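Local coordinates for ketosynthase (Streptomyces sp. MSC090213JE08, PDB 6KXD), which probably serves as the chain length factor half of a ketosynthase/chain length factor pair in a highly reducing type II polyketide synthase, at residues 289-294 with 334-339; 301-306 with 356-361. All blocks are in the same frame, centred on the assembly; numbering follows the deposited sequence.

Contact 1 of 2, residues 289-294 with 334-339; sequences AAVPCA and SFQIAA
The side-chain amide nitrogen of Gln336 is gripped by two backbone carbonyls, one of them on the facing strand: Gln336 NE2 lies 2.8 Å from Val291 O, and its second N-H bond goes to Cys358 O on strand 354-360. The first bond is bent, with 137° at the hydrogen, and the donor sits 45° above the carbonyl plane, although Val291 O stays close to the plane of the amide. At the other end of the amide, Ser332 OG is hydrogen-bonded to Gln336 OE1, so both heteroatoms are held and the rotation of the group is fixed. Cys293 CB rests against this oxygen, 3.2 Å from Gln336 OE1. Nearer the helix backbone the contact is apolar. The side chains of Val291 and Gln336 lie alongside one another, running opposite ways; Val291 CG1, turned anti to its own nitrogen (chi1 -176°), reaches within 3.7 Å of Gln336 CG. Elsewhere on helix 332-344, Ala338 and Phe335 touch strand 20-29. A buried helix held between strands of both halves is characteristic of the layered thiolase fold of ketosynthases, where helices fill the layer between two sheets.

Contact 2 of 2, residues 301-306 with 356-361; sequences RAEHEA and LVCAVD
Cys358 is the first residue of strand 356-360 to meet Glu303, the residue through which helix 301-306 makes this contact. Its sulfur stands anti to the backbone nitrogen (chi1 179°), which turns it toward the helix: Cys358 SG is 3.3 Å from Glu303 OE2 and 3.9 Å from Glu303 CG. The carbonyl of the same residue comes closer, with Cys358 O 2.8 Å from Glu303 OE2, a meeting of two acceptors. At Ala359 the methyl points away and the backbone does the touching, Ala359 CA lying 3.5 Å from Glu303 OE2. Val360 faces the helix again. Its side chain meets that of Glu303 at a slant, and Val360 CG2 packs at 4.0 Å against Glu303 OE1, the other acid oxygen. The axes of helix 301-306 and strand 356-360 pass 9.1 Å apart at 152°, a gap that the glutamate spans with CG anti to the backbone nitrogen (chi1 169°) and the rest extended. Val269 of helix 265-280 touches both Cys358 and Val360, so a second helix covers the same face of the strand. The acid's strongest polar partner lies elsewhere: Cys293 N donates to OE2, while Ala294 N gives OE1 a weak bond. Were Glu303 replaced by alanine, Cys293 N would probably lose its acceptor, Ala294 N its weak one, and a gap would open beside the cysteine sulfur. The chemistry implies a buried acid whose short approach to Cys358 O is probably tolerated because Gln336 NE2 donates to that carbonyl, or else favours the neutral acid.

How the contacts relate
From the N terminus the chain runs along strand 287-291, through the turn ending the first segment of contact 1, and into helix 298-310, which carries the first segment of contact 2. Helix 332-344 then returns to close contact 1 over 39 intervening residues, and strand 354-360 closes contact 2 over 49. The segments alternate, so the two loops cross rather than nest. Strands 287-291 and 354-360 are parallel neighbours, joined for instance by Leu356 N and Ala289 O at 2.8 Å. The contact centres are about 10 Å apart, and together they fasten one buried and one outer helix to this strand pair.

Contact 1 of 2, residues 289-294 with 334-339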
ATOM      1  N   ALA B 289     -15.405 -25.698  -2.916  1.00 39.92           N
ATOM      2  CA  ALA B 289     -16.014 -24.403  -3.202  1.00 42.38           C
ATOM      3  C   ALA B 289     -14.995 -23.537  -3.930  1.00 37.57           C
ATOM      4  O   ALA B 289     -13.832 -23.458  -3.506  1.00 42.05           O
ATOM      5  CB  ALA B 289     -16.484 -23.728  -1.924  1.00 44.72           C
ATOM      6  N   ALA B 290     -15.419 -22.998  -5.070  1.00 36.33           N
ATOM      7  CA  ALA B 290     -14.611 -22.093  -5.840  1.00 40.47           C
ATOM      8  C   ALA B 290     -15.414 -20.819  -6.077  1.00 37.06           C
ATOM      9  O   ALA B 290     -16.521 -20.860  -6.597  1.00 41.08           O
ATOM     10  CB  ALA B 290     -14.215 -22.716  -7.147  1.00 39.47           C
ATOM     11  N   VAL B 291     -14.817 -19.682  -5.702  1.00 36.74           N
ATOM     12  CA  VAL B 291     -15.493 -18.412  -5.694  1.00 40.01           C
ATOM     13  C   VAL B 291     -14.658 -17.425  -6.487  1.00 38.30           C
ATOM     14  O   VAL B 291     -13.679 -16.890  -6.002  1.00 39.66           O
ATOM     15  CB  VAL B 291     -15.771 -17.902  -4.274  1.00 39.80           C
ATOM     16  CG1 VAL B 291     -16.562 -16.630  -4.355  1.00 37.90           C
ATOM     17  CG2 VAL B 291     -16.518 -18.939  -3.435  1.00 42.69           C
ATOM     18  N   PRO B 292     -15.042 -17.216  -7.767  1.00 37.79           N
ATOM     19  CA  PRO B 292     -14.430 -16.210  -8.623  1.00 39.75           C
ATOM     20  C   PRO B 292     -14.944 -14.836  -8.212  1.00 37.78           C
ATOM     21  O   PRO B 292     -15.972 -14.769  -7.574  1.00 38.72           O
ATOM     22  CB  PRO B 292     -14.906 -16.575 -10.046  1.00 42.95           C
ATOM     23  CG  PRO B 292     -16.065 -17.505  -9.860  1.00 48.56           C
ATOM     24  CD  PRO B 292     -16.078 -18.002  -8.429  1.00 42.51           C
ATOM     25  N   CYS B 293     -14.280 -13.763  -8.649  1.00 37.22           N
ATOM     26  CA  CYS B 293     -14.718 -12.438  -8.246  1.00 39.16           C
ATOM     27  C   CYS B 293     -15.908 -11.968  -9.092  1.00 37.62           C
ATOM     28  O   CYS B 293     -16.580 -11.024  -8.743  1.00 42.03           O
ATOM     29  CB  CYS B 293     -13.591 -11.417  -8.307  1.00 37.97           C
ATOM     30  SG  CYS B 293     -12.962 -11.116  -9.979  1.00 41.56           S
ATOM     31  N   ALA B 294     -16.085 -12.579 -10.250  1.00 42.47           N
ATOM     32  CA  ALA B 294     -17.244 -12.283 -11.128  1.00 47.02           C
ATOM     33  C   ALA B 294     -17.207 -10.813 -11.611  1.00 47.16           C
ATOM     34  O   ALA B 294     -18.250 -10.201 -11.780  1.00 45.55           O
ATOM     35  CB  ALA B 294     -18.507 -12.587 -10.378  1.00 50.51           C
ATOM     36  N   SER B 334     -12.190 -10.283  -0.088  1.00 37.35           N
ATOM     37  CA  SER B 334     -12.565 -10.501   1.286  1.00 36.60           C
ATOM     38  C   SER B 334     -14.005 -11.027   1.365  1.00 38.08           C
ATOM     39  O   SER B 334     -14.307 -11.922   2.152  1.00 38.04           O
ATOM     40  CB  SER B 334     -12.358  -9.219   2.087  1.00 36.47           C
ATOM     41  OG  SER B 334     -11.003  -8.887   2.094  1.00 37.93           O
ATOM     42  N   PHE B 335     -14.897 -10.468   0.557  1.00 37.05           N
ATOM     43  CA  PHE B 335     -16.266 -10.952   0.481  1.00 35.86           C
ATOM     44  C   PHE B 335     -16.255 -12.382  -0.046  1.00 34.49           C
ATOM     45  O   PHE B 335     -16.980 -13.212   0.474  1.00 37.58           O
ATOM     46  CB  PHE B 335     -17.138 -10.069  -0.371  1.00 33.01           C
ATOM     47  CG  PHE B 335     -17.520  -8.761   0.247  1.00 32.74           C
ATOM     48  CD1 PHE B 335     -17.298  -8.521   1.594  1.00 39.66           C
ATOM     49  CD2 PHE B 335     -18.136  -7.800  -0.504  1.00 37.22           C
ATOM     50  CE1 PHE B 335     -17.672  -7.317   2.162  1.00 38.02           C
ATOM     51  CE2 PHE B 335     -18.498  -6.592   0.062  1.00 37.53           C
ATOM     52  CZ  PHE B 335     -18.303  -6.381   1.400  1.00 39.68           C
ATOM     53  N   GLN B 336     -15.299 -12.695  -0.928  1.00 34.68           N
ATOM     54  CA  GLN B 336     -15.235 -14.053  -1.477  1.00 36.25           C
ATOM     55  C   GLN B 336     -14.852 -15.086  -0.407  1.00 36.45           C
ATOM     56  O   GLN B 336     -15.502 -16.136  -0.292  1.00 38.04           O
ATOM     57  CB  GLN B 336     -14.286 -14.104  -2.665  1.00 37.90           C
ATOM     58  CG  GLN B 336     -14.872 -13.363  -3.839  1.00 38.26           C
ATOM     59  CD  GLN B 336     -13.799 -13.086  -4.848  1.00 39.40           C
ATOM     60  OE1 GLN B 336     -13.458 -11.957  -5.129  1.00 41.75           O
ATOM     61  NE2 GLN B 336     -13.254 -14.144  -5.393  1.00 37.21           N
ATOM     62  N   ILE B 337     -13.822 -14.757   0.367  1.00 35.94           N
ATOM     63  CA  ILE B 337     -13.375 -15.561   1.447  1.00 36.42           C
ATOM     64  C   ILE B 337     -14.501 -15.649   2.481  1.00 37.29           C
ATOM     65  O   ILE B 337     -14.827 -16.715   2.922  1.00 37.79           O
ATOM     66  CB  ILE B 337     -12.063 -15.031   2.032  1.00 36.68           C
ATOM     67  CG1 ILE B 337     -10.904 -15.177   1.039  1.00 36.40           C
ATOM     68  CG2 ILE B 337     -11.788 -15.757   3.326  1.00 37.53           C
ATOM     69  CD1 ILE B 337      -9.646 -14.498   1.466  1.00 40.90           C
ATOM     70  N   ALA B 338     -15.106 -14.527   2.849  1.00 38.29           N
ATOM     71  CA  ALA B 338     -16.244 -14.526   3.783  1.00 38.95           C
ATOM     72  C   ALA B 338     -17.413 -15.385   3.275  1.00 38.47           C
ATOM     73  O   ALA B 338     -18.036 -16.083   4.092  1.00 38.76           O
ATOM     74  CB  ALA B 338     -16.699 -13.139   4.089  1.00 37.72           C
ATOM     75  N   ALA B 339     -17.720 -15.339   1.976  1.00 35.73           N
ATOM     76  CA  ALA B 339     -18.778 -16.164   1.425  1.00 41.02           C
ATOM     77  C   ALA B 339     -18.440 -17.648   1.632  1.00 37.69           C
ATOM     78  O   ALA B 339     -19.318 -18.440   1.953  1.00 40.23           O
ATOM     79  CB  ALA B 339     -19.031 -15.830  -0.012  1.00 40.89           C
TER

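Contact 2 of 2, residues 301-306 with 356-361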
ATOM      1  N   ARG B 301     -15.096 -12.679 -17.175  1.00 44.13           N
ATOM      2  CA  ARG B 301     -15.691 -13.766 -17.907  1.00 46.70           C
ATOM      3  C   ARG B 301     -14.651 -14.866 -18.122  1.00 42.48           C
ATOM      4  O   ARG B 301     -14.999 -16.013 -18.022  1.00 45.51           O
ATOM      5  CB  ARG B 301     -16.284 -13.276 -19.230  1.00 48.88           C
ATOM      6  CG  ARG B 301     -17.572 -12.488 -19.030  1.00 57.06           C
ATOM      7  CD  ARG B 301     -18.177 -11.911 -20.311  1.00 58.89           C
ATOM      8  NE  ARG B 301     -17.279 -11.011 -21.033  1.00 64.22           N
ATOM      9  CZ  ARG B 301     -17.163  -9.690 -20.860  1.00 66.80           C
ATOM     10  NH1 ARG B 301     -17.805  -9.052 -19.893  1.00 65.37           N
ATOM     11  NH2 ARG B 301     -16.385  -9.010 -21.678  1.00 66.90           N
ATOM     12  N   ALA B 302     -13.421 -14.475 -18.448  1.00 43.00           N
ATOM     13  CA  ALA B 302     -12.353 -15.362 -18.695  1.00 44.56           C
ATOM     14  C   ALA B 302     -12.041 -16.129 -17.403  1.00 44.88           C
ATOM     15  O   ALA B 302     -11.736 -17.311 -17.431  1.00 43.01           O
ATOM     16  CB  ALA B 302     -11.145 -14.600 -19.193  1.00 44.94           C
ATOM     17  N   GLU B 303     -12.096 -15.425 -16.265  1.00 42.47           N
ATOM     18  CA  GLU B 303     -11.834 -16.036 -14.975  1.00 40.84           C
ATOM     19  C   GLU B 303     -12.847 -17.137 -14.705  1.00 40.53           C
ATOM     20  O   GLU B 303     -12.448 -18.257 -14.300  1.00 44.39           O
ATOM     21  CB  GLU B 303     -11.904 -14.973 -13.881  1.00 42.17           C
ATOM     22  CG  GLU B 303     -11.904 -15.558 -12.490  1.00 40.92           C
ATOM     23  CD  GLU B 303     -12.340 -14.509 -11.464  1.00 46.42           C
ATOM     24  OE1 GLU B 303     -13.133 -13.609 -11.823  1.00 59.62           O
ATOM     25  OE2 GLU B 303     -11.833 -14.553 -10.355  1.00 50.38           O
ATOM     26  N   HIS B 304     -14.129 -16.829 -14.946  1.00 41.52           N
ATOM     27  CA  HIS B 304     -15.184 -17.754 -14.764  1.00 43.82           C
ATOM     28  C   HIS B 304     -14.967 -18.968 -15.679  1.00 44.36           C
ATOM     29  O   HIS B 304     -15.100 -20.096 -15.216  1.00 44.77           O
ATOM     30  CB  HIS B 304     -16.564 -17.139 -14.993  1.00 50.13           C
ATOM     31  CG  HIS B 304     -17.635 -18.142 -14.720  1.00 59.17           C
ATOM     32  ND1 HIS B 304     -18.129 -18.365 -13.440  1.00 66.35           N
ATOM     33  CD2 HIS B 304     -18.231 -19.050 -15.523  1.00 64.63           C
ATOM     34  CE1 HIS B 304     -19.028 -19.326 -13.479  1.00 67.79           C
ATOM     35  NE2 HIS B 304     -19.100 -19.770 -14.746  1.00 65.78           N
ATOM     36  N   GLU B 305     -14.666 -18.729 -16.950  1.00 43.08           N
ATOM     37  CA  GLU B 305     -14.434 -19.866 -17.900  1.00 50.26           C
ATOM     38  C   GLU B 305     -13.249 -20.720 -17.432  1.00 47.61           C
ATOM     39  O   GLU B 305     -13.280 -21.942 -17.498  1.00 47.01           O
ATOM     40  CB  GLU B 305     -14.219 -19.371 -19.336  1.00 55.93           C
ATOM     41  CG  GLU B 305     -15.486 -18.852 -19.994  1.00 65.05           C
ATOM     42  CD  GLU B 305     -16.683 -19.790 -19.853  1.00 79.25           C
ATOM     43  OE1 GLU B 305     -17.528 -19.563 -18.942  1.00 84.25           O
ATOM     44  OE2 GLU B 305     -16.757 -20.764 -20.635  1.00 79.54           O
ATOM     45  N   ALA B 306     -12.181 -20.071 -16.981  1.00 40.95           N
ATOM     46  CA  ALA B 306     -10.962 -20.752 -16.531  1.00 40.56           C
ATOM     47  C   ALA B 306     -11.279 -21.657 -15.334  1.00 45.48           C
ATOM     48  O   ALA B 306     -10.824 -22.780 -15.284  1.00 39.98           O
ATOM     49  CB  ALA B 306      -9.879 -19.763 -16.210  1.00 39.53           C
ATOM     50  N   LEU B 356     -11.258 -22.467  -2.964  1.00 35.59           N
ATOM     51  CA  LEU B 356     -10.410 -21.665  -3.824  1.00 35.88           C
ATOM     52  C   LEU B 356     -11.145 -20.351  -4.080  1.00 37.34           C
ATOM     53  O   LEU B 356     -12.329 -20.368  -4.467  1.00 41.20           O
ATOM     54  CB  LEU B 356     -10.191 -22.386  -5.152  1.00 37.53           C
ATOM     55  CG  LEU B 356      -9.179 -21.764  -6.104  1.00 42.92           C
ATOM     56  CD1 LEU B 356      -8.524 -22.839  -6.946  1.00 45.06           C
ATOM     57  CD2 LEU B 356      -9.867 -20.782  -7.033  1.00 43.73           C
ATOM     58  N   VAL B 357     -10.443 -19.238  -3.891  1.00 36.62           N
ATOM     59  CA  VAL B 357     -10.996 -17.920  -4.223  1.00 37.25           C
ATOM     60  C   VAL B 357     -10.045 -17.287  -5.239  1.00 37.71           C
ATOM     61  O   VAL B 357      -8.875 -17.460  -5.161  1.00 39.11           O
ATOM     62  CB  VAL B 357     -11.204 -17.029  -2.987  1.00 40.03           C
ATOM     63  CG1 VAL B 357     -12.087 -17.718  -1.980  1.00 38.96           C
ATOM     64  CG2 VAL B 357      -9.918 -16.574  -2.354  1.00 47.15           C
ATOM     65  N   CYS B 358     -10.600 -16.634  -6.247  1.00 37.75           N
ATOM     66  CA  CYS B 358      -9.817 -16.136  -7.314  1.00 38.23           C
ATOM     67  C   CYS B 358     -10.321 -14.713  -7.583  1.00 36.03           C
ATOM     68  O   CYS B 358     -11.543 -14.458  -7.527  1.00 38.31           O
ATOM     69  CB  CYS B 358     -10.023 -17.002  -8.568  1.00 43.43           C
ATOM     70  SG  CYS B 358      -9.047 -16.334  -9.933  1.00 59.92           S
ATOM     71  N   ALA B 359      -9.409 -13.801  -7.895  1.00 36.40           N
ATOM     72  CA  ALA B 359      -9.819 -12.477  -8.335  1.00 39.19           C
ATOM     73  C   ALA B 359      -8.879 -11.983  -9.421  1.00 38.87           C
ATOM     74  O   ALA B 359      -7.737 -12.388  -9.480  1.00 39.00           O
ATOM     75  CB  ALA B 359      -9.837 -11.504  -7.201  1.00 40.81           C
ATOM     76  N   VAL B 360      -9.451 -11.105 -10.257  1.00 36.61           N
ATOM     77  CA  VAL B 360      -8.759 -10.393 -11.327  1.00 37.01           C
ATOM     78  C   VAL B 360      -9.107  -8.917 -11.215  1.00 38.83           C
ATOM     79  O   VAL B 360     -10.172  -8.550 -10.850  1.00 40.04           O
ATOM     80  CB  VAL B 360      -9.140 -10.949 -12.711  1.00 39.84           C
ATOM     81  CG1 VAL B 360      -8.751 -12.403 -12.766  1.00 42.14           C
ATOM     82  CG2 VAL B 360     -10.628 -10.787 -13.027  1.00 45.86           C
ATOM     83  N   ASP B 361      -8.121  -8.100 -11.522  1.00 38.15           N
ATOM     84  CA  ASP B 361      -8.260  -6.713 -11.368  1.00 45.21           C
ATOM     85  C   ASP B 361      -7.951  -6.078 -12.717  1.00 47.67           C
ATOM     86  O   ASP B 361      -7.157  -6.610 -13.524  1.00 47.01           O
ATOM     87  CB  ASP B 361      -7.371  -6.245 -10.231  1.00 42.78           C
ATOM     88  CG  ASP B 361      -7.560  -4.771  -9.941  1.00 50.80           C
ATOM     89  OD1 ASP B 361      -8.661  -4.428  -9.467  1.00 46.48           O
ATOM     90  OD2 ASP B 361      -6.622  -3.988 -10.231  1.00 52.97           O
TER